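Local coordinates for aminopeptidase N family protein (Idiomarina loihiensis L2TR, PDB 4FGM) that binds zinc and probably acts as an M61-family metallo-aminopeptidase that removes residues from the amino end of peptides, at residues 405-410 with 425-430. Residues are numbered along the deposited sequence; the frame is centred on the assembly and turned at random.
Sequences MKELWH and INWLNQ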
HETATM    1  N   MSE A 405       6.534  -6.961 -18.528  1.00 53.52           N
HETATM    2  CA  MSE A 405       5.725  -5.860 -17.996  1.00 50.44           C
HETATM    3  C   MSE A 405       5.645  -4.736 -19.026  1.00 48.95           C
HETATM    4  O   MSE A 405       4.571  -4.187 -19.280  1.00 51.55           O
HETATM    5  CB  MSE A 405       6.320  -5.317 -16.686  1.00 48.85           C
HETATM    6  CG  MSE A 405       6.351  -6.310 -15.528  1.00 51.35           C
HETATM    7 SE   MSE A 405       4.601  -7.009 -15.056  1.00 68.93          SE
HETATM    8  CE  MSE A 405       3.743  -5.327 -14.604  1.00 43.35           C
ATOM      9  N   LYS A 406       6.792  -4.401 -19.615  1.00 46.44           N
ATOM     10  CA  LYS A 406       6.860  -3.350 -20.632  1.00 53.13           C
ATOM     11  C   LYS A 406       5.852  -3.642 -21.741  1.00 58.91           C
ATOM     12  O   LYS A 406       4.987  -2.819 -22.058  1.00 58.18           O
ATOM     13  CB  LYS A 406       8.262  -3.286 -21.248  1.00 51.92           C
ATOM     14  CG  LYS A 406       8.392  -2.256 -22.370  1.00 53.19           C
ATOM     15  CD  LYS A 406       9.530  -2.589 -23.326  1.00 60.46           C
ATOM     16  CE  LYS A 406       9.025  -3.329 -24.564  1.00 75.72           C
ATOM     17  NZ  LYS A 406       8.272  -2.440 -25.509  1.00 82.58           N
ATOM     18  N   GLU A 407       5.979  -4.829 -22.325  1.00 56.89           N
ATOM     19  CA  GLU A 407       5.106  -5.252 -23.407  1.00 57.42           C
ATOM     20  C   GLU A 407       3.640  -5.302 -22.996  1.00 53.97           C
ATOM     21  O   GLU A 407       2.775  -4.810 -23.726  1.00 50.39           O
ATOM     22  CB  GLU A 407       5.572  -6.607 -23.942  1.00 61.93           C
ATOM     23  CG  GLU A 407       6.911  -6.517 -24.670  1.00 72.59           C
ATOM     24  CD  GLU A 407       7.458  -7.870 -25.078  1.00 84.37           C
ATOM     25  OE1 GLU A 407       6.648  -8.785 -25.328  1.00 89.75           O
ATOM     26  OE2 GLU A 407       8.699  -8.015 -25.165  1.00 87.31           O
ATOM     27  N   LEU A 408       3.348  -5.879 -21.833  1.00 51.07           N
ATOM     28  CA  LEU A 408       1.961  -5.939 -21.387  1.00 50.96           C
ATOM     29  C   LEU A 408       1.414  -4.528 -21.232  1.00 53.69           C
ATOM     30  O   LEU A 408       0.241  -4.279 -21.499  1.00 54.24           O
ATOM     31  CB  LEU A 408       1.836  -6.691 -20.060  1.00 53.41           C
ATOM     32  CG  LEU A 408       1.879  -8.219 -20.144  1.00 50.74           C
ATOM     33  CD1 LEU A 408       1.909  -8.814 -18.742  1.00 46.78           C
ATOM     34  CD2 LEU A 408       0.668  -8.722 -20.907  1.00 48.09           C
ATOM     35  N   TRP A 409       2.268  -3.598 -20.815  1.00 57.25           N
ATOM     36  CA  TRP A 409       1.819  -2.225 -20.640  1.00 53.37           C
ATOM     37  C   TRP A 409       1.482  -1.557 -21.972  1.00 51.04           C
ATOM     38  O   TRP A 409       0.468  -0.868 -22.082  1.00 46.32           O
ATOM     39  CB  TRP A 409       2.865  -1.374 -19.913  1.00 55.31           C
ATOM     40  CG  TRP A 409       2.344   0.010 -19.671  1.00 54.57           C
ATOM     41  CD1 TRP A 409       1.403   0.385 -18.750  1.00 54.68           C
ATOM     42  CD2 TRP A 409       2.626   1.178 -20.448  1.00 55.19           C
ATOM     43  NE1 TRP A 409       1.077   1.707 -18.913  1.00 53.57           N
ATOM     44  CE2 TRP A 409       1.809   2.219 -19.952  1.00 52.57           C
ATOM     45  CE3 TRP A 409       3.482   1.443 -21.528  1.00 51.89           C
ATOM     46  CZ2 TRP A 409       1.827   3.509 -20.492  1.00 58.91           C
ATOM     47  CZ3 TRP A 409       3.498   2.725 -22.065  1.00 53.63           C
ATOM     48  CH2 TRP A 409       2.671   3.741 -21.547  1.00 56.50           C
ATOM     49  N   HIS A 410       2.331  -1.746 -22.976  1.00 47.86           N
ATOM     50  CA  HIS A 410       2.077  -1.143 -24.285  1.00 56.53           C
ATOM     51  C   HIS A 410       0.854  -1.751 -24.964  1.00 53.93           C
ATOM     52  O   HIS A 410       0.127  -1.067 -25.685  1.00 51.38           O
ATOM     53  CB  HIS A 410       3.297  -1.303 -25.187  1.00 51.62           C
ATOM     54  CG  HIS A 410       4.402  -0.341 -24.879  1.00 52.84           C
ATOM     55  ND1 HIS A 410       4.328   0.999 -25.192  1.00 47.91           N
ATOM     56  CD2 HIS A 410       5.600  -0.521 -24.276  1.00 51.34           C
ATOM     57  CE1 HIS A 410       5.434   1.603 -24.798  1.00 50.39           C
ATOM     58  NE2 HIS A 410       6.222   0.703 -24.237  1.00 51.55           N
ATOM     59  N   ILE A 425      -1.905 -15.004 -18.131  1.00 54.36           N
ATOM     60  CA  ILE A 425      -1.460 -16.382 -18.329  1.00 56.81           C
ATOM     61  C   ILE A 425      -1.556 -16.779 -19.809  1.00 59.72           C
ATOM     62  O   ILE A 425      -0.631 -17.390 -20.352  1.00 54.27           O
ATOM     63  CB  ILE A 425      -2.259 -17.388 -17.454  1.00 51.04           C
ATOM     64  CG1 ILE A 425      -1.548 -18.744 -17.460  1.00 52.71           C
ATOM     65  CG2 ILE A 425      -3.687 -17.535 -17.965  1.00 52.31           C
ATOM     66  CD1 ILE A 425      -2.204 -19.797 -16.583  1.00 56.57           C
ATOM     67  N   ASN A 426      -2.660 -16.418 -20.464  1.00 59.45           N
ATOM     68  CA  ASN A 426      -2.826 -16.731 -21.877  1.00 58.97           C
ATOM     69  C   ASN A 426      -1.767 -16.010 -22.701  1.00 61.20           C
ATOM     70  O   ASN A 426      -1.224 -16.571 -23.655  1.00 66.91           O
ATOM     71  CB  ASN A 426      -4.217 -16.326 -22.353  1.00 56.34           C
ATOM     72  CG  ASN A 426      -5.306 -17.217 -21.791  1.00 63.92           C
ATOM     73  OD1 ASN A 426      -6.488 -16.970 -21.998  1.00 71.10           O
ATOM     74  ND2 ASN A 426      -4.910 -18.263 -21.078  1.00 56.07           N
ATOM     75  N   TRP A 427      -1.467 -14.771 -22.321  1.00 58.08           N
ATOM     76  CA  TRP A 427      -0.463 -13.975 -23.021  1.00 61.75           C
ATOM     77  C   TRP A 427       0.885 -14.692 -22.958  1.00 62.02           C
ATOM     78  O   TRP A 427       1.665 -14.661 -23.908  1.00 58.10           O
ATOM     79  CB  TRP A 427      -0.338 -12.591 -22.380  1.00 59.29           C
ATOM     80  CG  TRP A 427       0.507 -11.636 -23.161  1.00 53.02           C
ATOM     81  CD1 TRP A 427       0.099 -10.823 -24.177  1.00 52.85           C
ATOM     82  CD2 TRP A 427       1.914 -11.413 -23.008  1.00 51.77           C
ATOM     83  NE1 TRP A 427       1.165 -10.102 -24.666  1.00 53.19           N
ATOM     84  CE2 TRP A 427       2.289 -10.443 -23.966  1.00 56.62           C
ATOM     85  CE3 TRP A 427       2.893 -11.932 -22.152  1.00 54.63           C
ATOM     86  CZ2 TRP A 427       3.607  -9.989 -24.095  1.00 56.46           C
ATOM     87  CZ3 TRP A 427       4.207 -11.476 -22.281  1.00 54.75           C
ATOM     88  CH2 TRP A 427       4.547 -10.513 -23.243  1.00 58.73           C
ATOM     89  N   LEU A 428       1.159 -15.340 -21.830  1.00 65.59           N
ATOM     90  CA  LEU A 428       2.411 -16.066 -21.668  1.00 61.73           C
ATOM     91  C   LEU A 428       2.345 -17.431 -22.356  1.00 61.70           C
ATOM     92  O   LEU A 428       3.345 -17.908 -22.895  1.00 67.41           O
ATOM     93  CB  LEU A 428       2.733 -16.231 -20.179  1.00 58.33           C
ATOM     94  CG  LEU A 428       3.110 -14.939 -19.444  1.00 52.62           C
ATOM     95  CD1 LEU A 428       3.000 -15.134 -17.934  1.00 45.56           C
ATOM     96  CD2 LEU A 428       4.511 -14.527 -19.842  1.00 52.49           C
ATOM     97  N   ASN A 429       1.169 -18.053 -22.351  1.00 63.50           N
ATOM     98  CA  ASN A 429       1.007 -19.359 -22.986  1.00 70.72           C
ATOM     99  C   ASN A 429       1.056 -19.295 -24.514  1.00 80.11           C
ATOM    100  O   ASN A 429       1.184 -20.325 -25.181  1.00 82.73           O
ATOM    101  CB  ASN A 429      -0.299 -20.023 -22.539  1.00 70.63           C
ATOM    102  CG  ASN A 429      -0.211 -20.585 -21.129  1.00 75.51           C
ATOM    103  OD1 ASN A 429       0.883 -20.772 -20.592  1.00 79.53           O
ATOM    104  ND2 ASN A 429      -1.364 -20.870 -20.527  1.00 70.29           N
ATOM    105  N   GLN A 430       0.950 -18.090 -25.065  1.00 77.37           N
ATOM    106  CA  GLN A 430       1.005 -17.904 -26.507  1.00 77.09           C
ATOM    107  C   GLN A 430       2.271 -17.130 -26.867  1.00 73.21           C
ATOM    108  O   GLN A 430       2.343 -16.503 -27.924  1.00 77.84           O
ATOM    109  CB  GLN A 430      -0.234 -17.153 -27.008  1.00 84.48           C
ATOM    110  CG  GLN A 430      -1.562 -17.943 -26.975  1.00 90.93           C
ATOM    111  CD  GLN A 430      -1.669 -19.031 -28.052  1.00 93.32           C
ATOM    112  OE1 GLN A 430      -1.225 -18.849 -29.189  1.00100.15           O
ATOM    113  NE2 GLN A 430      -2.286 -20.158 -27.698  1.00 83.94           N
TER
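Leu-408 sets a single methyl group on the indole of Trp-427, a compact example of how one large aromatic side chain can join two neighbouring helices. The nearest CA atoms, those of Leu-408 and Trp-427, are 8.6 Å from each other, and the indole and the leucine side chain meet in between. The indole's CG stands anti to the backbone N (chi1 -171°), which carries the ring out from helix 423-429 toward helix 401-413. CD2 of Leu-408 then lies over one face, 3.6 Å from the centroid of the five-membered ring and only 11° off its normal, a CH-pi contact centred on the pyrrole part of the indole rather than on the whole ring system. The side chain of Leu-408 also touches Phe-305 of helix 303-306.

Glu-407 meets the six-membered part of the same indole at its rim. Beyond CG its chain is extended, and the carboxylate arrives near the ring plane, with OE1 3.4 Å from CH2 of Trp-427; the two planes are 65° apart. CB of Glu-407 adds an apolar touch, 3.9 Å from CZ2 of Trp-427. The other oxygen, OE2, forms a salt bridge with Arg-403, one helical turn earlier, while NE1 of Trp-427 is hydrogen-bonded to Glu-411, one turn after Glu-407.

Away from the zinc site, the contact packs together two successive helices of the metallopeptidase chain. No hydrogen bond links the segments themselves: the attraction is probably mostly dispersion over the indole face, perhaps helped by the carboxylate oxygen near its electropositive C-H rim, while the bond to Glu-411 probably helps fix the ring's rotation.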